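Local atomic coordinates of ADP-ribosylation factor guanine nucleotide-exchange factor SEC7 (Saccharomyces cerevisiae, PDB entry 4OIY), a protein that activates the small GTPase ARF1 at the trans-Golgi network by guanine nucleotide exchange, the work of the Sec7 catalytic domain described here. Residues Ser87-Asp90 against Ala91-Phe95; Gly66-Lys69 against Asn70-Ile73; Asn154-Leu158 against Gln159-Glu163; Gly167-Gly171 against Arg172-Arg176. One frame throughout, in Å; residues are numbered along the deposited sequence.

Contact 1 of 4, residues Ser87-Asp90 against Ala91-Phe95; sequences SIVD and ALRSF
Asp-90 OD1 is gripped by two donors, the NH1 of Arg-93 and a water. The pair is an i to i+3 salt bridge in the first turns of helix 88-96, part of the all-helical Sec7 domain. Arg-93 NH1 stands 2.7 Å from Asp-90 OD1, and the N-H to acceptor angle is bent to 134°. OD1 lies almost exactly in the guanidinium plane, at its edge. The carboxylate is turned 60° against that plane, so the two groups do not form a flat two-bond pair. The water closes a ring: it donates to Asp-90 OD1 and accepts from Arg-93 NH2 at 3.1 Å.

Arg-93 reaches back toward the helix start because its chain leaves anti to the backbone N and then bends at chi3 (-56°). This puts Arg-93 NH2 3.6 Å from Val-89 CG1, one turn earlier. NH2 also bonds Asn-189 O, so the C-terminal tail helps fix the guanidinium.

Ser-87 is the N-cap. Ser-87 OG accepts from Asp-90 N at 3.0 Å along a nearly straight path, and it has a second polar partner in Glu-185. The first helical bond runs from Ala-91 N to Ser-87 O. On the inner side, Ile-88 and Leu-92 pack against helices 105-122 and 130-148. Leu-92 N donates to Ile-88 O, and Leu-92 CB rests 3.3 Å from that same oxygen.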
loop_
_atom_site.group_PDB
_atom_site.type_symbol
_atom_site.label_atom_id
_atom_site.label_comp_id
_atom_site.label_asym_id
_atom_site.label_seq_id
_atom_site.Cartn_x
_atom_site.Cartn_y
_atom_site.Cartn_z
ATOM N N SER A 87 -5.970 4.225 -13.236
ATOM C CA SER A 87 -4.604 4.093 -13.734
ATOM C C SER A 87 -3.771 3.412 -12.649
ATOM O O SER A 87 -4.131 3.433 -11.467
ATOM C CB SER A 87 -3.991 5.441 -14.079
ATOM O OG SER A 87 -3.600 6.146 -12.920
ATOM N N ILE A 88 -2.659 2.806 -13.044
ATOM C CA ILE A 88 -1.797 2.176 -12.049
ATOM C C ILE A 88 -1.295 3.208 -11.031
ATOM O O ILE A 88 -1.119 2.873 -9.848
ATOM C CB ILE A 88 -0.643 1.373 -12.682
ATOM C CG1 ILE A 88 0.094 0.551 -11.610
ATOM C CG2 ILE A 88 0.325 2.284 -13.423
ATOM C CD1 ILE A 88 1.124 -0.406 -12.168
ATOM N N VAL A 89 -1.112 4.461 -11.459
ATOM C CA VAL A 89 -0.712 5.520 -10.521
ATOM C C VAL A 89 -1.815 5.829 -9.501
ATOM O O VAL A 89 -1.539 5.968 -8.317
ATOM C CB VAL A 89 -0.265 6.796 -11.266
ATOM C CG1 VAL A 89 -0.156 7.997 -10.322
ATOM C CG2 VAL A 89 1.053 6.534 -11.967
ATOM N N ASP A 90 -3.058 5.935 -9.951
ATOM C CA ASP A 90 -4.148 6.210 -9.027
ATOM C C ASP A 90 -4.354 5.058 -8.053
ATOM O O ASP A 90 -4.610 5.275 -6.868
ATOM C CB ASP A 90 -5.421 6.575 -9.788
ATOM C CG ASP A 90 -5.418 8.038 -10.247
ATOM O OD1 ASP A 90 -4.658 8.855 -9.677
ATOM O OD2 ASP A 90 -6.169 8.370 -11.170
ATOM N N ALA A 91 -4.191 3.833 -8.542
ATOM C CA ALA A 91 -4.260 2.657 -7.676
ATOM C C ALA A 91 -3.140 2.657 -6.645
ATOM O O ALA A 91 -3.390 2.465 -5.466
ATOM C CB ALA A 91 -4.223 1.381 -8.500
ATOM N N LEU A 92 -1.918 2.915 -7.097
ATOM C CA LEU A 92 -0.768 2.999 -6.195
ATOM C C LEU A 92 -0.935 4.108 -5.146
ATOM O O LEU A 92 -0.563 3.931 -3.979
ATOM C CB LEU A 92 0.501 3.253 -7.003
ATOM C CG LEU A 92 1.849 2.956 -6.354
ATOM C CD1 LEU A 92 1.948 1.482 -6.009
ATOM C CD2 LEU A 92 2.951 3.371 -7.310
ATOM N N ARG A 93 -1.481 5.255 -5.555
ATOM C CA ARG A 93 -1.677 6.371 -4.629
ATOM C C ARG A 93 -2.662 5.971 -3.535
ATOM O O ARG A 93 -2.405 6.183 -2.346
ATOM C CB ARG A 93 -2.160 7.648 -5.346
ATOM C CG ARG A 93 -2.139 8.856 -4.407
ATOM C CD ARG A 93 -2.441 10.217 -5.023
ATOM N NE ARG A 93 -1.586 10.611 -6.150
ATOM C CZ ARG A 93 -1.892 10.425 -7.432
ATOM N NH1 ARG A 93 -3.022 9.816 -7.777
ATOM N NH2 ARG A 93 -1.059 10.830 -8.377
ATOM N N SER A 94 -3.780 5.376 -3.937
ATOM C CA SER A 94 -4.786 4.912 -2.992
ATOM C C SER A 94 -4.186 3.906 -2.007
ATOM O O SER A 94 -4.382 4.004 -0.800
ATOM C CB SER A 94 -5.960 4.279 -3.736
ATOM O OG SER A 94 -6.865 3.665 -2.834
ATOM N N PHE A 95 -3.421 2.966 -2.542
ATOM C CA PHE A 95 -2.822 1.904 -1.746
ATOM C C PHE A 95 -1.748 2.430 -0.779
ATOM O O PHE A 95 -1.822 2.199 0.429
ATOM C CB PHE A 95 -2.228 0.862 -2.696
ATOM C CG PHE A 95 -1.674 -0.354 -2.011
ATOM C CD1 PHE A 95 -2.467 -1.118 -1.172
ATOM C CD2 PHE A 95 -0.368 -0.761 -2.249
ATOM C CE1 PHE A 95 -1.953 -2.247 -0.547
ATOM C CE2 PHE A 95 0.149 -1.889 -1.639
ATOM C CZ PHE A 95 -0.646 -2.636 -0.786
HETATM O O HOH W 1 -2.883 10.555 -10.891
#

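Contact 2 of 4, residues Gly66-Lys69 against Asn70-Ile73; sequences GDDK and NIAI
Asp-67 holds its CG anti to the backbone N and beside the carbonyl carbon (chi1 176°), which brings OD1 to the backbone N of Lys-69, with Asn-70 alongside. The side chains of Asp-67 and Asn-70 cross at a slant. The arrangement is a helix N-cap at the start of helix 68-79, in the all-helical Sec7 domain. Asp-67 OD1 accepts from Lys-69 N at 2.9 Å. The donor comes on the anti side, 25° out of the carboxylate plane, and the bond is bent to 143°. A negative group at this helix start would probably be stabilised by the helix dipole.

The backbone of Asp-67 takes part as well: Ile-71 N donates to Asp-67 O at 3.0 Å. Ala-72 N and Ile-73 N bond Asp-68 O and Lys-69 O in the same i to i+4 pattern. Asp-68 and Ile-71 lie side by side and point the same way, with OD1 of Asp-68 4.0 Å from CD1 of Ile-71.

Ile-73 packs onto Tyr-62 and Leu-63 of helix 56-64 and Ile-44 of helix 41-50. Ile-73 CG1 lies 3.4 Å from Lys-69 O.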
loop_
_atom_site.group_PDB
_atom_site.type_symbol
_atom_site.label_atom_id
_atom_site.label_comp_id
_atom_site.label_asym_id
_atom_site.label_seq_id
_atom_site.Cartn_x
_atom_site.Cartn_y
_atom_site.Cartn_z
ATOM N N GLY A 66 6.744 -10.971 8.923
ATOM C CA GLY A 66 7.086 -12.232 8.268
ATOM C C GLY A 66 6.548 -13.416 9.052
ATOM O O GLY A 66 7.315 -14.233 9.569
ATOM N N ASP A 67 5.224 -13.475 9.154
ATOM C CA ASP A 67 4.494 -14.579 9.765
ATOM C C ASP A 67 3.302 -14.825 8.852
ATOM O O ASP A 67 2.702 -13.876 8.353
ATOM C CB ASP A 67 4.045 -14.207 11.183
ATOM C CG ASP A 67 3.194 -15.287 11.848
ATOM O OD1 ASP A 67 2.003 -15.429 11.501
ATOM O OD2 ASP A 67 3.710 -15.982 12.751
ATOM N N ASP A 68 2.964 -16.088 8.627
ATOM C CA ASP A 68 1.942 -16.430 7.639
ATOM C C ASP A 68 0.562 -15.838 7.950
ATOM O O ASP A 68 -0.172 -15.500 7.027
ATOM C CB ASP A 68 1.842 -17.950 7.443
ATOM C CG ASP A 68 3.044 -18.535 6.706
ATOM O OD1 ASP A 68 3.895 -17.775 6.198
ATOM O OD2 ASP A 68 3.136 -19.774 6.634
ATOM N N LYS A 69 0.212 -15.700 9.231
ATOM C CA LYS A 69 -1.063 -15.066 9.605
ATOM C C LYS A 69 -1.102 -13.588 9.219
ATOM O O LYS A 69 -2.115 -13.096 8.728
ATOM C CB LYS A 69 -1.357 -15.208 11.098
ATOM C CG LYS A 69 -1.672 -16.626 11.534
ATOM C CD LYS A 69 -2.340 -16.654 12.896
ATOM C CE LYS A 69 -2.228 -18.025 13.546
ATOM N NZ LYS A 69 -0.888 -18.243 14.160
ATOM N N ASN A 70 0.003 -12.881 9.423
ATOM C CA ASN A 70 0.065 -11.467 9.063
ATOM C C ASN A 70 0.054 -11.315 7.549
ATOM O O ASN A 70 -0.550 -10.387 7.014
ATOM C CB ASN A 70 1.307 -10.807 9.644
ATOM C CG ASN A 70 1.255 -10.704 11.153
ATOM O OD1 ASN A 70 1.138 -9.605 11.711
ATOM N ND2 ASN A 70 1.333 -11.836 11.825
ATOM N N ILE A 71 0.718 -12.239 6.859
ATOM C CA ILE A 71 0.700 -12.238 5.397
ATOM C C ILE A 71 -0.742 -12.397 4.900
ATOM O O ILE A 71 -1.164 -11.708 3.975
ATOM C CB ILE A 71 1.643 -13.321 4.803
ATOM C CG1 ILE A 71 3.108 -12.955 5.089
ATOM C CG2 ILE A 71 1.425 -13.465 3.299
ATOM C CD1 ILE A 71 4.105 -14.043 4.761
ATOM N N ALA A 72 -1.496 -13.291 5.527
ATOM C CA ALA A 72 -2.899 -13.513 5.173
ATOM C C ALA A 72 -3.746 -12.255 5.392
ATOM O O ALA A 72 -4.587 -11.917 4.552
ATOM C CB ALA A 72 -3.458 -14.695 5.951
ATOM N N ILE A 73 -3.504 -11.555 6.499
ATOM C CA ILE A 73 -4.199 -10.299 6.788
ATOM C C ILE A 73 -3.842 -9.260 5.728
ATOM O O ILE A 73 -4.709 -8.524 5.262
ATOM C CB ILE A 73 -3.859 -9.757 8.204
ATOM C CG1 ILE A 73 -4.404 -10.701 9.283
ATOM C CG2 ILE A 73 -4.435 -8.355 8.415
ATOM C CD1 ILE A 73 -3.754 -10.529 10.641
#

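Contact 3 of 4, residues Asn154-Leu158 against Gln159-Glu163; sequences NKMSL and QEFLE
Met-156 crosses the start of helix 158-164 at a slant, and the bump of its sulfur sits against the root of Phe-161. Met-156 SD is 4.1 Å from Phe-161 CB and lies at the edge of the ring, near its plane. CG of Met-156 meets the stem of Glu-160, 3.8 Å from Glu-160 CB. Met-156 also touches Met-142 of helix 130-148, and the Phe-161 ring packs on Ser-139 and Leu-140 of that helix. The Met-156 side chain therefore has contacts both with the root of Phe-161 and with helix 130-148.

A second bump comes from Leu-158. Leu-158 CD1 is 4.2 Å from Leu-162 CD2, and the two side chains cross. The same methyl also reaches the edge of the Phe-161 ring. Leu-158 and Leu-162 touch helix 176-188, where Phe-183 and Leu-179 are among their neighbours.

The polar groups cap the helix start. Ser-157 OG sits in the crowded position between its backbone N and carbonyl carbon (chi1 63°), where it accepts from Glu-160 N at 3.2 Å. Glu-160 OE1 returns the bond by accepting from Ser-157 N at 3.2 Å. This donor arrives from above the carboxylate plane, 39° out of it. A water donates to both OE1 and Lys-155 O, which ties the carboxylate to the preceding loop. Within the helix, Gln-159 NE2 reaches one turn ahead and donates to the anti lone pair of Glu-163 OE2 at 3.0 Å. The reciprocal pair of Ser-157 and Glu-160 is a capping box, the classic opening of an alpha helix.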
loop_
_atom_site.group_PDB
_atom_site.type_symbol
_atom_site.label_atom_id
_atom_site.label_comp_id
_atom_site.label_asym_id
_atom_site.label_seq_id
_atom_site.Cartn_x
_atom_site.Cartn_y
_atom_site.Cartn_z
ATOM N N ASN A 154 18.992 14.618 -8.068
ATOM C CA ASN A 154 18.255 15.528 -8.934
ATOM C C ASN A 154 16.938 14.903 -9.391
ATOM O O ASN A 154 16.770 13.679 -9.368
ATOM C CB ASN A 154 19.081 15.902 -10.170
ATOM C CG ASN A 154 20.168 16.923 -9.871
ATOM O OD1 ASN A 154 19.888 18.095 -9.585
ATOM N ND2 ASN A 154 21.419 16.492 -9.959
ATOM N N LYS A 155 16.013 15.749 -9.817
ATOM C CA LYS A 155 14.757 15.279 -10.390
ATOM C C LYS A 155 15.016 14.334 -11.554
ATOM O O LYS A 155 15.864 14.595 -12.404
ATOM C CB LYS A 155 13.898 16.453 -10.858
ATOM C CG LYS A 155 13.250 17.188 -9.702
ATOM C CD LYS A 155 12.360 18.333 -10.156
ATOM C CE LYS A 155 11.419 18.742 -9.037
ATOM N NZ LYS A 155 10.635 19.973 -9.326
ATOM N N MET A 156 14.274 13.231 -11.574
ATOM C CA MET A 156 14.341 12.260 -12.656
ATOM C C MET A 156 13.632 12.823 -13.884
ATOM O O MET A 156 12.506 13.301 -13.785
ATOM C CB MET A 156 13.670 10.953 -12.234
ATOM C CG MET A 156 13.873 9.818 -13.223
ATOM S SD MET A 156 12.991 8.314 -12.763
ATOM C CE MET A 156 13.799 7.897 -11.223
ATOM N N SER A 157 14.289 12.756 -15.035
ATOM C CA SER A 157 13.696 13.232 -16.279
ATOM C C SER A 157 12.768 12.173 -16.834
ATOM O O SER A 157 12.895 10.991 -16.509
ATOM C CB SER A 157 14.772 13.552 -17.324
ATOM O OG SER A 157 15.495 12.387 -17.685
ATOM N N LEU A 158 11.843 12.597 -17.680
ATOM C CA LEU A 158 11.001 11.646 -18.395
ATOM C C LEU A 158 11.849 10.642 -19.173
ATOM O O LEU A 158 11.571 9.450 -19.139
ATOM C CB LEU A 158 10.030 12.372 -19.327
ATOM C CG LEU A 158 9.213 11.497 -20.282
ATOM C CD1 LEU A 158 8.304 10.549 -19.524
ATOM C CD2 LEU A 158 8.396 12.363 -21.218
ATOM N N GLN A 159 12.891 11.106 -19.859
ATOM C CA GLN A 159 13.762 10.190 -20.590
ATOM C C GLN A 159 14.295 9.072 -19.691
ATOM O O GLN A 159 14.268 7.899 -20.067
ATOM C CB GLN A 159 14.919 10.942 -21.270
ATOM C CG GLN A 159 15.893 10.024 -22.011
ATOM C CD GLN A 159 15.242 9.212 -23.119
ATOM O OE1 GLN A 159 14.239 9.620 -23.690
ATOM N NE2 GLN A 159 15.817 8.055 -23.425
ATOM N N GLU A 160 14.763 9.431 -18.498
ATOM C CA GLU A 160 15.285 8.444 -17.558
ATOM C C GLU A 160 14.211 7.460 -17.098
ATOM O O GLU A 160 14.477 6.268 -16.957
ATOM C CB GLU A 160 15.938 9.136 -16.364
ATOM C CG GLU A 160 17.305 9.702 -16.712
ATOM C CD GLU A 160 17.822 10.707 -15.705
ATOM O OE1 GLU A 160 17.047 11.168 -14.841
ATOM O OE2 GLU A 160 19.025 11.046 -15.790
ATOM N N PHE A 161 13.002 7.960 -16.882
ATOM C CA PHE A 161 11.872 7.113 -16.494
ATOM C C PHE A 161 11.555 6.085 -17.594
ATOM O O PHE A 161 11.320 4.911 -17.307
ATOM C CB PHE A 161 10.667 7.984 -16.163
ATOM C CG PHE A 161 9.452 7.207 -15.765
ATOM C CD1 PHE A 161 9.440 6.463 -14.590
ATOM C CD2 PHE A 161 8.321 7.224 -16.555
ATOM C CE1 PHE A 161 8.316 5.747 -14.218
ATOM C CE2 PHE A 161 7.199 6.507 -16.194
ATOM C CZ PHE A 161 7.198 5.762 -15.029
ATOM N N LEU A 162 11.568 6.521 -18.850
ATOM C CA LEU A 162 11.396 5.614 -19.987
ATOM C C LEU A 162 12.478 4.547 -20.006
ATOM O O LEU A 162 12.187 3.359 -20.166
ATOM C CB LEU A 162 11.409 6.382 -21.311
ATOM C CG LEU A 162 10.333 7.449 -21.480
ATOM C CD1 LEU A 162 10.565 8.183 -22.788
ATOM C CD2 LEU A 162 8.921 6.881 -21.419
ATOM N N GLU A 163 13.732 4.958 -19.815
ATOM C CA GLU A 163 14.848 4.008 -19.813
ATOM C C GLU A 163 14.716 2.949 -18.716
ATOM O O GLU A 163 14.992 1.765 -18.937
ATOM C CB GLU A 163 16.174 4.745 -19.654
ATOM C CG GLU A 163 16.555 5.584 -20.863
ATOM C CD GLU A 163 17.732 6.496 -20.594
ATOM O OE1 GLU A 163 18.434 6.284 -19.584
ATOM O OE2 GLU A 163 17.950 7.429 -21.400
HETATM O O HOH W 2 18.021 13.581 -13.754
#

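Contact 4 of 4, residues Gly167-Gly171 against Arg172-Arg176; sequences GIDNG and RDLPR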
loop_
_atom_site.group_PDB
_atom_site.type_symbol
_atom_site.label_atom_id
_atom_site.label_comp_id
_atom_site.label_asym_id
_atom_site.label_seq_id
_atom_site.Cartn_x
_atom_site.Cartn_y
_atom_site.Cartn_z
ATOM N N GLY A 167 11.727 -2.832 -21.726
ATOM C CA GLY A 167 11.522 -4.269 -21.801
ATOM C C GLY A 167 10.516 -4.896 -20.855
ATOM O O GLY A 167 10.348 -6.113 -20.876
ATOM N N ILE A 168 9.832 -4.099 -20.036
ATOM C CA ILE A 168 9.037 -4.670 -18.943
ATOM C C ILE A 168 7.705 -5.290 -19.360
ATOM O O ILE A 168 7.105 -6.019 -18.576
ATOM C CB ILE A 168 8.812 -3.685 -17.764
ATOM C CG1 ILE A 168 7.875 -2.527 -18.143
ATOM C CG2 ILE A 168 10.158 -3.194 -17.238
ATOM C CD1 ILE A 168 7.367 -1.755 -16.942
ATOM N N ASP A 169 7.248 -5.018 -20.583
ATOM C CA ASP A 169 5.990 -5.586 -21.068
ATOM C C ASP A 169 6.251 -6.907 -21.785
ATOM O O ASP A 169 6.281 -6.967 -23.009
ATOM C CB ASP A 169 5.269 -4.602 -21.993
ATOM C CG ASP A 169 3.902 -5.106 -22.434
ATOM O OD1 ASP A 169 3.281 -5.909 -21.700
ATOM O OD2 ASP A 169 3.448 -4.702 -23.524
ATOM N N ASN A 170 6.457 -7.958 -21.000
ATOM C CA ASN A 170 6.740 -9.293 -21.525
ATOM C C ASN A 170 7.948 -9.301 -22.479
ATOM O O ASN A 170 7.976 -10.034 -23.474
ATOM C CB ASN A 170 5.481 -9.872 -22.194
ATOM C CG ASN A 170 5.309 -11.367 -21.952
ATOM O OD1 ASN A 170 5.893 -11.943 -21.031
ATOM N ND2 ASN A 170 4.485 -11.997 -22.779
ATOM N N GLY A 171 8.945 -8.475 -22.172
ATOM C CA GLY A 171 10.178 -8.441 -22.956
ATOM C C GLY A 171 10.184 -7.373 -24.031
ATOM O O GLY A 171 11.120 -7.306 -24.825
ATOM N N ARG A 172 9.145 -6.541 -24.055
ATOM C CA ARG A 172 9.061 -5.413 -24.973
ATOM C C ARG A 172 8.862 -4.124 -24.183
ATOM O O ARG A 172 8.408 -4.144 -23.037
ATOM C CB ARG A 172 7.896 -5.599 -25.949
ATOM C CG ARG A 172 8.057 -6.748 -26.937
ATOM C CD ARG A 172 8.945 -6.378 -28.117
ATOM N NE ARG A 172 9.119 -7.494 -29.052
ATOM C CZ ARG A 172 9.963 -8.514 -28.877
ATOM N NH1 ARG A 172 10.728 -8.582 -27.795
ATOM N NH2 ARG A 172 10.039 -9.478 -29.794
ATOM N N ASP A 173 9.199 -3.000 -24.798
ATOM C CA ASP A 173 8.935 -1.701 -24.189
ATOM C C ASP A 173 7.438 -1.422 -24.188
ATOM O O ASP A 173 6.716 -1.842 -25.096
ATOM C CB ASP A 173 9.637 -0.574 -24.961
ATOM C CG ASP A 173 11.151 -0.632 -24.866
ATOM O OD1 ASP A 173 11.706 -1.401 -24.055
ATOM O OD2 ASP A 173 11.810 0.118 -25.626
ATOM N N LEU A 174 6.978 -0.710 -23.164
ATOM C CA LEU A 174 5.641 -0.140 -23.149
ATOM C C LEU A 174 5.615 1.056 -24.096
ATOM O O LEU A 174 6.661 1.630 -24.382
ATOM C CB LEU A 174 5.280 0.323 -21.732
ATOM C CG LEU A 174 4.969 -0.806 -20.750
ATOM C CD1 LEU A 174 4.945 -0.276 -19.322
ATOM C CD2 LEU A 174 3.634 -1.453 -21.096
ATOM N N PRO A 175 4.426 1.441 -24.586
ATOM C CA PRO A 175 4.386 2.627 -25.444
ATOM C C PRO A 175 4.833 3.886 -24.704
ATOM O O PRO A 175 4.458 4.097 -23.547
ATOM C CB PRO A 175 2.907 2.741 -25.825
ATOM C CG PRO A 175 2.347 1.377 -25.613
ATOM C CD PRO A 175 3.097 0.821 -24.444
ATOM N N ARG A 176 5.634 4.705 -25.383
ATOM C CA ARG A 176 6.139 5.949 -24.813
ATOM C C ARG A 176 5.012 6.823 -24.281
ATOM O O ARG A 176 5.132 7.404 -23.197
ATOM C CB ARG A 176 6.945 6.732 -25.862
ATOM C CG ARG A 176 7.667 7.952 -25.317
ATOM C CD ARG A 176 8.359 8.733 -26.431
ATOM N NE ARG A 176 9.069 9.899 -25.906
ATOM C CZ ARG A 176 8.487 11.025 -25.496
ATOM N NH1 ARG A 176 9.238 12.019 -25.024
ATOM N NH2 ARG A 176 7.163 11.174 -25.550
HETATM O O HOH W 3 4.091 -2.726 -25.181
HETATM O O HOH W 4 11.993 -9.792 -25.893
#
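The Arg-172 guanidinium meets Gly-171 O at its edge, close to its own plane. Arg-172 NH1 donates to Gly-171 O at 3.3 Å. The donor stands above the carbonyl plane of Gly-171, 60° out of it. A bend at chi2 (-80°) folds the arginine back over its own peptide link. A water also lies at the guanidinium edge; it donates to Gly-171 O and takes a weak bond from NH1.

The Asp-169 carboxylate has the Leu-174 side chain beside it, crossing at about a right angle. Leu-174 CD2 is 3.7 Å from Asp-169 CB. Another water bridges Asp-169 OD2 and Asp-173 O.

The backbone between these groups is a type I' beta turn from Asp-169 to Arg-172, in the loop that joins helix 158-164 to helix 176-188. Asn-170 and Gly-171 occupy its corners with positive phi. Asp-169 N donates to Arg-172 O at 2.9 Å. Arg-172 N bonds back to Asp-169 O from above that carbonyl plane. Ile-168 and Asp-169 lie across from Arg-172 in a geometry that fits a classic beta bulge.

Just before Ile-168, Gly-167 N donates to Asp-173 OD1 at 2.7 Å. The oxygen is met nearly along its C-O bond, but the N-H is bent to 140°. On the apolar side, Ile-168 CD1 touches Leu-174 CD1 at 3.7 Å, and Ile-168 continues onto Val-135 and Leu-136 of helix 130-148. The carbonyl O of Ile-168 accepts a bond from Thr-132 OG1.

In the fold
Contacts 1, 2 and 3 all sit at helix starts, while contact 4 is the loop turn that leads into helix 176-188. Contacts 3 and 4 touch: Leu-162 CD1 is 3.9 Å from Arg-176 CG. Their centres are 16 Å apart. Contact 1 is nearest the middle of the chain, with its centre about 20 Å from those of both contact 3 and contact 4. Contacts 1 and 3 share helices 130-148 and 176-188 as packing partners. Contact 2 lies on the opposite side of the chain's centre from contact 3, 36 Å between centres. Asp-121, which binds magnesium in a structure of this protein, has its side chain about 12 Å from that of Ala-91 in contact 1; the other three contacts lie away from it.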